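Minor capsid protein (Cafeteriavirus-dependent mavirus, PDB 6G42) forms, as a pentamer of single jelly-roll subunits, the pentons that probably close the fivefold vertices of the mavirus capsid. Local coordinates at residues Q74-R80 with R151-M157; I113-L117 with I130-S134. One frame throughout, in Å; residues are numbered along the deposited sequence.

Contact 1. Residues Q74-R80 with R151-M157; sequences QVGIFNR and RNGHFIM
Antiparallel beta pairing joins strand 74-79 to strand 154-158 in the interior of a sheet, with strand 84-90 beyond the first and strand 179-181 beyond the second. Gly-76 with Met-157 and Phe-78 with Phe-155 are the hydrogen-bonded pairs. Met-157 N gives Gly-76 O a bond of 2.9 Å, and Phe-155 N gives Phe-78 O another of 2.9 Å; the return bonds from Gly-76 N and Phe-78 N are weak. Ile-77 with Ile-156 and Asn-79 with His-154 are non-hydrogen-bonded pairs on the opposite face. Gly-76 lies under Met-157, whose SD comes to 4.0 Å from Phe-78 CB. Phe-78 CD2 reaches the edge of the Phe-155 ring, 4.2 Å from its CD2, and both rings touch Leu-180.

Past the strand end, Arg-80 N bonds to Gly-153 O at 3.1 Å. The Arg-80 guanidinium, nearly perpendicular to the Phe-155 ring, donates from NH1 to Asn-152 O at 3.2 Å. Arg-151 O lies over one face of the guanidinium, at too poor an angle for a hydrogen bond. The last turn of helix 148-153 thus turns its carbonyls to a cation, which would probably be favoured there by the partial negative charge of a helix C-terminus.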
ATOM      1  N   GLN C  74       9.326  28.894  22.354  1.00 70.60           N
ATOM      2  CA  GLN C  74       9.100  29.524  23.658  1.00 73.76           C
ATOM      3  C   GLN C  74       7.905  28.870  24.336  1.00 73.13           C
ATOM      4  O   GLN C  74       6.835  28.765  23.733  1.00 72.64           O
ATOM      5  CB  GLN C  74       8.783  31.015  23.530  1.00 79.22           C
ATOM      6  CG  GLN C  74       9.921  31.902  23.055  1.00 82.79           C
ATOM      7  CD  GLN C  74       9.565  33.386  23.080  1.00 85.48           C
ATOM      8  OE1 GLN C  74       8.645  33.813  23.783  1.00 81.07           O
ATOM      9  NE2 GLN C  74      10.302  34.180  22.304  1.00 88.96           N
ATOM     10  N   VAL C  75       8.089  28.447  25.585  1.00 73.05           N
ATOM     11  CA  VAL C  75       6.969  28.006  26.433  1.00 73.67           C
ATOM     12  C   VAL C  75       6.594  29.109  27.419  1.00 76.78           C
ATOM     13  O   VAL C  75       7.317  30.093  27.570  1.00 78.74           O
ATOM     14  CB  VAL C  75       7.239  26.676  27.181  1.00 73.55           C
ATOM     15  CG1 VAL C  75       7.333  25.529  26.188  1.00 72.47           C
ATOM     16  CG2 VAL C  75       8.485  26.741  28.059  1.00 75.80           C
ATOM     17  N   GLY C  76       5.448  28.942  28.070  1.00 79.88           N
ATOM     18  CA  GLY C  76       4.964  29.901  29.062  1.00 81.65           C
ATOM     19  C   GLY C  76       3.893  29.313  29.954  1.00 84.78           C
ATOM     20  O   GLY C  76       3.428  28.197  29.724  1.00 85.58           O
ATOM     21  N   ILE C  77       3.515  30.063  30.987  1.00 90.09           N
ATOM     22  CA  ILE C  77       2.467  29.637  31.923  1.00 91.36           C
ATOM     23  C   ILE C  77       1.483  30.774  32.159  1.00 94.45           C
ATOM     24  O   ILE C  77       1.883  31.898  32.466  1.00 95.84           O
ATOM     25  CB  ILE C  77       3.051  29.143  33.259  1.00 91.56           C
ATOM     26  CG1 ILE C  77       4.175  28.143  32.969  1.00 93.50           C
ATOM     27  CG2 ILE C  77       1.952  28.524  34.121  1.00 92.53           C
ATOM     28  CD1 ILE C  77       4.677  27.358  34.151  1.00 96.21           C
ATOM     29  N   PHE C  78       0.198  30.449  32.022  1.00100.20           N
ATOM     30  CA  PHE C  78      -0.904  31.406  32.093  1.00101.78           C
ATOM     31  C   PHE C  78      -1.799  31.030  33.267  1.00103.28           C
ATOM     32  O   PHE C  78      -2.353  29.929  33.299  1.00101.42           O
ATOM     33  CB  PHE C  78      -1.699  31.361  30.786  1.00102.89           C
ATOM     34  CG  PHE C  78      -2.763  32.417  30.670  1.00103.87           C
ATOM     35  CD1 PHE C  78      -2.440  33.705  30.264  1.00105.45           C
ATOM     36  CD2 PHE C  78      -4.097  32.116  30.936  1.00104.80           C
ATOM     37  CE1 PHE C  78      -3.424  34.678  30.143  1.00106.94           C
ATOM     38  CE2 PHE C  78      -5.085  33.084  30.817  1.00103.78           C
ATOM     39  CZ  PHE C  78      -4.748  34.367  30.419  1.00106.03           C
ATOM     40  N   ASN C  79      -1.922  31.940  34.229  1.00107.18           N
ATOM     41  CA  ASN C  79      -2.770  31.734  35.403  1.00110.48           C
ATOM     42  C   ASN C  79      -4.212  32.099  35.050  1.00113.53           C
ATOM     43  O   ASN C  79      -4.450  33.115  34.397  1.00114.92           O
ATOM     44  CB  ASN C  79      -2.274  32.596  36.571  1.00110.52           C
ATOM     45  CG  ASN C  79      -2.851  32.174  37.922  1.00109.52           C
ATOM     46  OD1 ASN C  79      -3.530  31.151  38.046  1.00105.70           O
ATOM     47  ND2 ASN C  79      -2.569  32.969  38.949  1.00110.43           N
ATOM     48  N   ARG C  80      -5.159  31.268  35.477  1.00115.27           N
ATOM     49  CA  ARG C  80      -6.585  31.517  35.225  1.00116.61           C
ATOM     50  C   ARG C  80      -7.161  32.569  36.164  1.00118.84           C
ATOM     51  O   ARG C  80      -7.844  33.490  35.710  1.00124.02           O
ATOM     52  CB  ARG C  80      -7.403  30.233  35.356  1.00117.09           C
ATOM     53  CG  ARG C  80      -7.402  29.358  34.115  1.00116.91           C
ATOM     54  CD  ARG C  80      -8.026  28.020  34.446  1.00116.39           C
ATOM     55  NE  ARG C  80      -8.568  27.299  33.300  1.00115.11           N
ATOM     56  CZ  ARG C  80      -9.198  26.126  33.384  1.00114.03           C
ATOM     57  NH1 ARG C  80      -9.368  25.525  34.561  1.00112.36           N
ATOM     58  NH2 ARG C  80      -9.664  25.541  32.287  1.00114.70           N
ATOM     59  N   ARG C 151      -4.355  21.766  36.133  1.00104.67           N
ATOM     60  CA  ARG C 151      -5.323  22.051  35.061  1.00106.68           C
ATOM     61  C   ARG C 151      -6.416  23.042  35.468  1.00105.95           C
ATOM     62  O   ARG C 151      -6.874  23.832  34.638  1.00103.25           O
ATOM     63  CB  ARG C 151      -5.965  20.752  34.567  1.00109.07           C
ATOM     64  CG  ARG C 151      -5.070  19.922  33.660  1.00109.26           C
ATOM     65  CD  ARG C 151      -5.679  18.553  33.397  1.00108.10           C
ATOM     66  NE  ARG C 151      -5.256  17.547  34.377  1.00107.22           N
ATOM     67  CZ  ARG C 151      -5.902  16.410  34.651  1.00107.35           C
ATOM     68  NH1 ARG C 151      -7.043  16.095  34.042  1.00107.12           N
ATOM     69  NH2 ARG C 151      -5.408  15.575  35.560  1.00108.66           N
ATOM     70  N   ASN C 152      -6.839  22.979  36.731  1.00107.77           N
ATOM     71  CA  ASN C 152      -7.777  23.958  37.296  1.00109.18           C
ATOM     72  C   ASN C 152      -7.127  25.335  37.450  1.00108.20           C
ATOM     73  O   ASN C 152      -7.756  26.355  37.167  1.00102.57           O
ATOM     74  CB  ASN C 152      -8.318  23.482  38.653  1.00110.01           C
ATOM     75  CG  ASN C 152      -9.244  22.277  38.530  1.00110.54           C
ATOM     76  OD1 ASN C 152     -10.148  22.259  37.693  1.00110.35           O
ATOM     77  ND2 ASN C 152      -9.030  21.269  39.371  1.00108.63           N
ATOM     78  N   GLY C 153      -5.871  25.350  37.893  1.00109.05           N
ATOM     79  CA  GLY C 153      -5.132  26.592  38.125  1.00109.68           C
ATOM     80  C   GLY C 153      -4.590  27.268  36.877  1.00108.91           C
ATOM     81  O   GLY C 153      -4.904  28.428  36.607  1.00105.49           O
ATOM     82  N   HIS C 154      -3.777  26.535  36.120  1.00110.14           N
ATOM     83  CA  HIS C 154      -2.944  27.116  35.057  1.00108.98           C
ATOM     84  C   HIS C 154      -3.081  26.425  33.699  1.00106.74           C
ATOM     85  O   HIS C 154      -3.689  25.359  33.578  1.00108.83           O
ATOM     86  CB  HIS C 154      -1.471  27.076  35.482  1.00110.02           C
ATOM     87  CG  HIS C 154      -1.215  27.639  36.847  1.00111.73           C
ATOM     88  ND1 HIS C 154      -1.314  26.885  37.997  1.00111.41           N
ATOM     89  CD2 HIS C 154      -0.863  28.883  37.243  1.00112.86           C
ATOM     90  CE1 HIS C 154      -1.031  27.641  39.043  1.00110.45           C
ATOM     91  NE2 HIS C 154      -0.752  28.858  38.613  1.00112.70           N
ATOM     92  N   PHE C 155      -2.503  27.070  32.687  1.00101.50           N
ATOM     93  CA  PHE C 155      -2.335  26.507  31.346  1.00 98.61           C
ATOM     94  C   PHE C 155      -0.858  26.483  30.963  1.00 95.69           C
ATOM     95  O   PHE C 155      -0.038  27.174  31.570  1.00 98.94           O
ATOM     96  CB  PHE C 155      -3.060  27.368  30.311  1.00101.84           C
ATOM     97  CG  PHE C 155      -4.533  27.106  30.202  1.00104.38           C
ATOM     98  CD1 PHE C 155      -5.013  25.827  29.927  1.00106.22           C
ATOM     99  CD2 PHE C 155      -5.447  28.153  30.314  1.00104.49           C
ATOM    100  CE1 PHE C 155      -6.374  25.591  29.803  1.00106.68           C
ATOM    101  CE2 PHE C 155      -6.808  27.925  30.187  1.00104.36           C
ATOM    102  CZ  PHE C 155      -7.272  26.642  29.931  1.00106.69           C
ATOM    103  N   ILE C 156      -0.538  25.688  29.943  1.00 89.74           N
ATOM    104  CA  ILE C 156       0.762  25.733  29.266  1.00 83.47           C
ATOM    105  C   ILE C 156       0.578  26.525  27.971  1.00 80.95           C
ATOM    106  O   ILE C 156      -0.394  26.312  27.245  1.00 79.16           O
ATOM    107  CB  ILE C 156       1.294  24.321  28.940  1.00 84.79           C
ATOM    108  CG1 ILE C 156       1.518  23.519  30.228  1.00 85.17           C
ATOM    109  CG2 ILE C 156       2.601  24.398  28.149  1.00 86.17           C
ATOM    110  CD1 ILE C 156       1.654  22.023  30.015  1.00 83.69           C
ATOM    111  N   MET C 157       1.525  27.422  27.690  1.00 80.89           N
ATOM    112  CA  MET C 157       1.510  28.274  26.491  1.00 78.52           C
ATOM    113  C   MET C 157       2.575  27.819  25.504  1.00 74.75           C
ATOM    114  O   MET C 157       3.692  27.515  25.906  1.00 74.87           O
ATOM    115  CB  MET C 157       1.818  29.727  26.855  1.00 81.63           C
ATOM    116  CG  MET C 157       0.788  30.421  27.728  1.00 82.97           C
ATOM    117  SD  MET C 157       1.464  31.915  28.477  1.00 85.95           S
ATOM    118  CE  MET C 157       1.848  32.917  27.044  1.00 83.39           C
TER

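Contact 2. Residues I113-L117 with I130-S134; sequences INETL and IPVFS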
ATOM      1  N   ILE C 113      12.631  20.641  26.002  1.00 72.19           N
ATOM      2  CA  ILE C 113      11.393  21.394  26.220  1.00 73.17           C
ATOM      3  C   ILE C 113      10.936  21.251  27.678  1.00 73.87           C
ATOM      4  O   ILE C 113      10.403  22.197  28.257  1.00 73.33           O
ATOM      5  CB  ILE C 113      10.285  20.952  25.224  1.00 74.68           C
ATOM      6  CG1 ILE C 113      10.658  21.394  23.798  1.00 75.57           C
ATOM      7  CG2 ILE C 113       8.916  21.528  25.597  1.00 73.46           C
ATOM      8  CD1 ILE C 113       9.903  20.684  22.691  1.00 76.35           C
ATOM      9  N   ASN C 114      11.157  20.071  28.254  1.00 75.30           N
ATOM     10  CA  ASN C 114      10.775  19.774  29.641  1.00 76.83           C
ATOM     11  C   ASN C 114      11.565  20.573  30.677  1.00 79.12           C
ATOM     12  O   ASN C 114      10.981  21.125  31.607  1.00 81.84           O
ATOM     13  CB  ASN C 114      10.937  18.275  29.930  1.00 75.20           C
ATOM     14  CG  ASN C 114      10.150  17.824  31.149  1.00 75.60           C
ATOM     15  OD1 ASN C 114       9.063  18.331  31.424  1.00 76.89           O
ATOM     16  ND2 ASN C 114      10.693  16.861  31.885  1.00 77.20           N
ATOM     17  N   GLU C 115      12.888  20.615  30.518  1.00 80.68           N
ATOM     18  CA  GLU C 115      13.771  21.355  31.436  1.00 81.18           C
ATOM     19  C   GLU C 115      13.535  22.872  31.397  1.00 81.07           C
ATOM     20  O   GLU C 115      13.659  23.546  32.422  1.00 82.37           O
ATOM     21  CB  GLU C 115      15.242  21.037  31.142  1.00 80.76           C
ATOM     22  CG  GLU C 115      15.647  19.612  31.498  1.00 79.91           C
ATOM     23  CD  GLU C 115      17.074  19.263  31.098  1.00 80.38           C
ATOM     24  OE1 GLU C 115      17.750  20.081  30.436  1.00 78.79           O
ATOM     25  OE2 GLU C 115      17.527  18.151  31.445  1.00 83.33           O
ATOM     26  N   THR C 116      13.211  23.392  30.214  1.00 80.00           N
ATOM     27  CA  THR C 116      12.762  24.782  30.050  1.00 78.93           C
ATOM     28  C   THR C 116      11.483  25.035  30.852  1.00 80.28           C
ATOM     29  O   THR C 116      11.353  26.053  31.532  1.00 79.34           O
ATOM     30  CB  THR C 116      12.479  25.104  28.570  1.00 75.25           C
ATOM     31  OG1 THR C 116      13.589  24.688  27.773  1.00 74.28           O
ATOM     32  CG2 THR C 116      12.239  26.601  28.358  1.00 74.34           C
ATOM     33  N   LEU C 117      10.547  24.097  30.749  1.00 82.46           N
ATOM     34  CA  LEU C 117       9.270  24.171  31.446  1.00 85.03           C
ATOM     35  C   LEU C 117       9.422  24.012  32.962  1.00 88.64           C
ATOM     36  O   LEU C 117       8.739  24.690  33.731  1.00 93.48           O
ATOM     37  CB  LEU C 117       8.318  23.109  30.888  1.00 85.93           C
ATOM     38  CG  LEU C 117       6.819  23.312  31.099  1.00 88.46           C
ATOM     39  CD1 LEU C 117       6.303  24.566  30.404  1.00 89.11           C
ATOM     40  CD2 LEU C 117       6.078  22.091  30.585  1.00 92.18           C
ATOM     41  N   ILE C 130       4.167  20.360  38.785  1.00102.36           N
ATOM     42  CA  ILE C 130       4.981  20.758  37.627  1.00 98.34           C
ATOM     43  C   ILE C 130       4.679  19.795  36.467  1.00 94.03           C
ATOM     44  O   ILE C 130       4.774  18.578  36.645  1.00 92.49           O
ATOM     45  CB  ILE C 130       6.500  20.779  37.957  1.00 96.34           C
ATOM     46  CG1 ILE C 130       6.784  21.856  39.022  1.00 95.91           C
ATOM     47  CG2 ILE C 130       7.333  21.020  36.696  1.00 94.75           C
ATOM     48  CD1 ILE C 130       8.234  22.004  39.446  1.00 95.81           C
ATOM     49  N   PRO C 131       4.300  20.333  35.285  1.00 89.86           N
ATOM     50  CA  PRO C 131       3.975  19.470  34.140  1.00 89.72           C
ATOM     51  C   PRO C 131       5.208  18.840  33.473  1.00 86.31           C
ATOM     52  O   PRO C 131       6.285  19.446  33.462  1.00 86.29           O
ATOM     53  CB  PRO C 131       3.251  20.421  33.176  1.00 89.11           C
ATOM     54  CG  PRO C 131       3.765  21.772  33.510  1.00 88.54           C
ATOM     55  CD  PRO C 131       4.084  21.760  34.975  1.00 88.61           C
ATOM     56  N   VAL C 132       5.031  17.634  32.931  1.00 82.99           N
ATOM     57  CA  VAL C 132       6.107  16.890  32.253  1.00 81.78           C
ATOM     58  C   VAL C 132       5.825  16.761  30.748  1.00 80.09           C
ATOM     59  O   VAL C 132       4.891  16.061  30.341  1.00 83.14           O
ATOM     60  CB  VAL C 132       6.300  15.475  32.852  1.00 81.03           C
ATOM     61  CG1 VAL C 132       7.451  14.740  32.166  1.00 79.46           C
ATOM     62  CG2 VAL C 132       6.555  15.560  34.351  1.00 81.89           C
ATOM     63  N   PHE C 133       6.639  17.438  29.939  1.00 72.73           N
ATOM     64  CA  PHE C 133       6.642  17.257  28.488  1.00 67.39           C
ATOM     65  C   PHE C 133       7.601  16.107  28.162  1.00 65.67           C
ATOM     66  O   PHE C 133       8.709  16.055  28.701  1.00 66.66           O
ATOM     67  CB  PHE C 133       7.090  18.551  27.797  1.00 65.54           C
ATOM     68  CG  PHE C 133       6.881  18.556  26.304  1.00 63.13           C
ATOM     69  CD1 PHE C 133       7.866  18.090  25.449  1.00 60.89           C
ATOM     70  CD2 PHE C 133       5.702  19.039  25.756  1.00 61.73           C
ATOM     71  CE1 PHE C 133       7.679  18.093  24.073  1.00 61.38           C
ATOM     72  CE2 PHE C 133       5.507  19.046  24.379  1.00 62.77           C
ATOM     73  CZ  PHE C 133       6.498  18.572  23.536  1.00 62.75           C
ATOM     74  N   SER C 134       7.176  15.191  27.293  1.00 62.68           N
ATOM     75  CA  SER C 134       7.995  14.025  26.929  1.00 62.40           C
ATOM     76  C   SER C 134       7.679  13.497  25.532  1.00 60.61           C
ATOM     77  O   SER C 134       6.721  13.929  24.894  1.00 59.92           O
ATOM     78  CB  SER C 134       7.812  12.901  27.957  1.00 62.83           C
ATOM     79  OG  SER C 134       6.527  12.305  27.847  1.00 65.19           O
TER
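The ring of Phe-133 has Ile-113 over one of its faces. Ile-113 CG2 makes a CH-pi contact 3.8 Å from the ring centroid, 19° off the normal, and is offset toward the CD1 side, where it comes within 3.6 Å of Phe-133 CD1. The other branch of Ile-113 runs on along the ring, with CD1 at 3.7 Å from Phe-133 CE1. One isoleucine therefore follows the ring from its root toward CZ. With CG anti to the backbone N, the ring of Phe-133 reaches in toward the helix side. The Phe-133 side chain also touches Phe-158 and Ile-144.

The second flat group is the amide of Asn-114, which lies beside the strand backbone. Phe-133 N donates to Asn-114 OD1 at 3.0 Å, in a moderately bent bond. The donor stands well above the plane of the amide, 59° out of it, and is not on a lone pair. Asn-114 chi1 of -161° swings the amide across to the strand, and OD1 also lies 3.4 Å from Val-132 CA. ND2 passes beside Val-132 CG1 at 3.9 Å. A side chain of the helix thus takes up a backbone N-H of the strand.

One helical turn further on, Leu-117 meets Pro-131. Leu-117 CD2 packs on Pro-131 CG at 3.7 Å, and the two side chains cross at about a right angle.

Here the helix segment 113-117 runs nearly antiparallel to residues 132-134 of strand 132-136, an outermost strand of its three-stranded sheet within the chain. Val-132 and Ser-134 pair by backbone hydrogen bonds with strand 141-145. The helix also packs on strand 74-79. Just before strand 132-136, Pro-131 rests on strand 154-158.

Overall arrangement
The centres of contacts 1 and 2 are about 12 Å apart, in the same half of the chain. Both segments of contact 2 come between the two segments of contact 1 in sequence: strand 74-79 comes first, then helix 106-120, strand 132-136, and finally helix 148-153 with strand 154-158. They share a hydrophobic layer. Val-75 packs on Thr-116 and Leu-117, and Ile-156 packs on Pro-131. The helix thus lies between the five-stranded sheet of contact 1 and the three-stranded sheet of contact 2. The chain between the two strands of contact 1 thus folds back onto their sheet, probably making one compact unit of the penton protein.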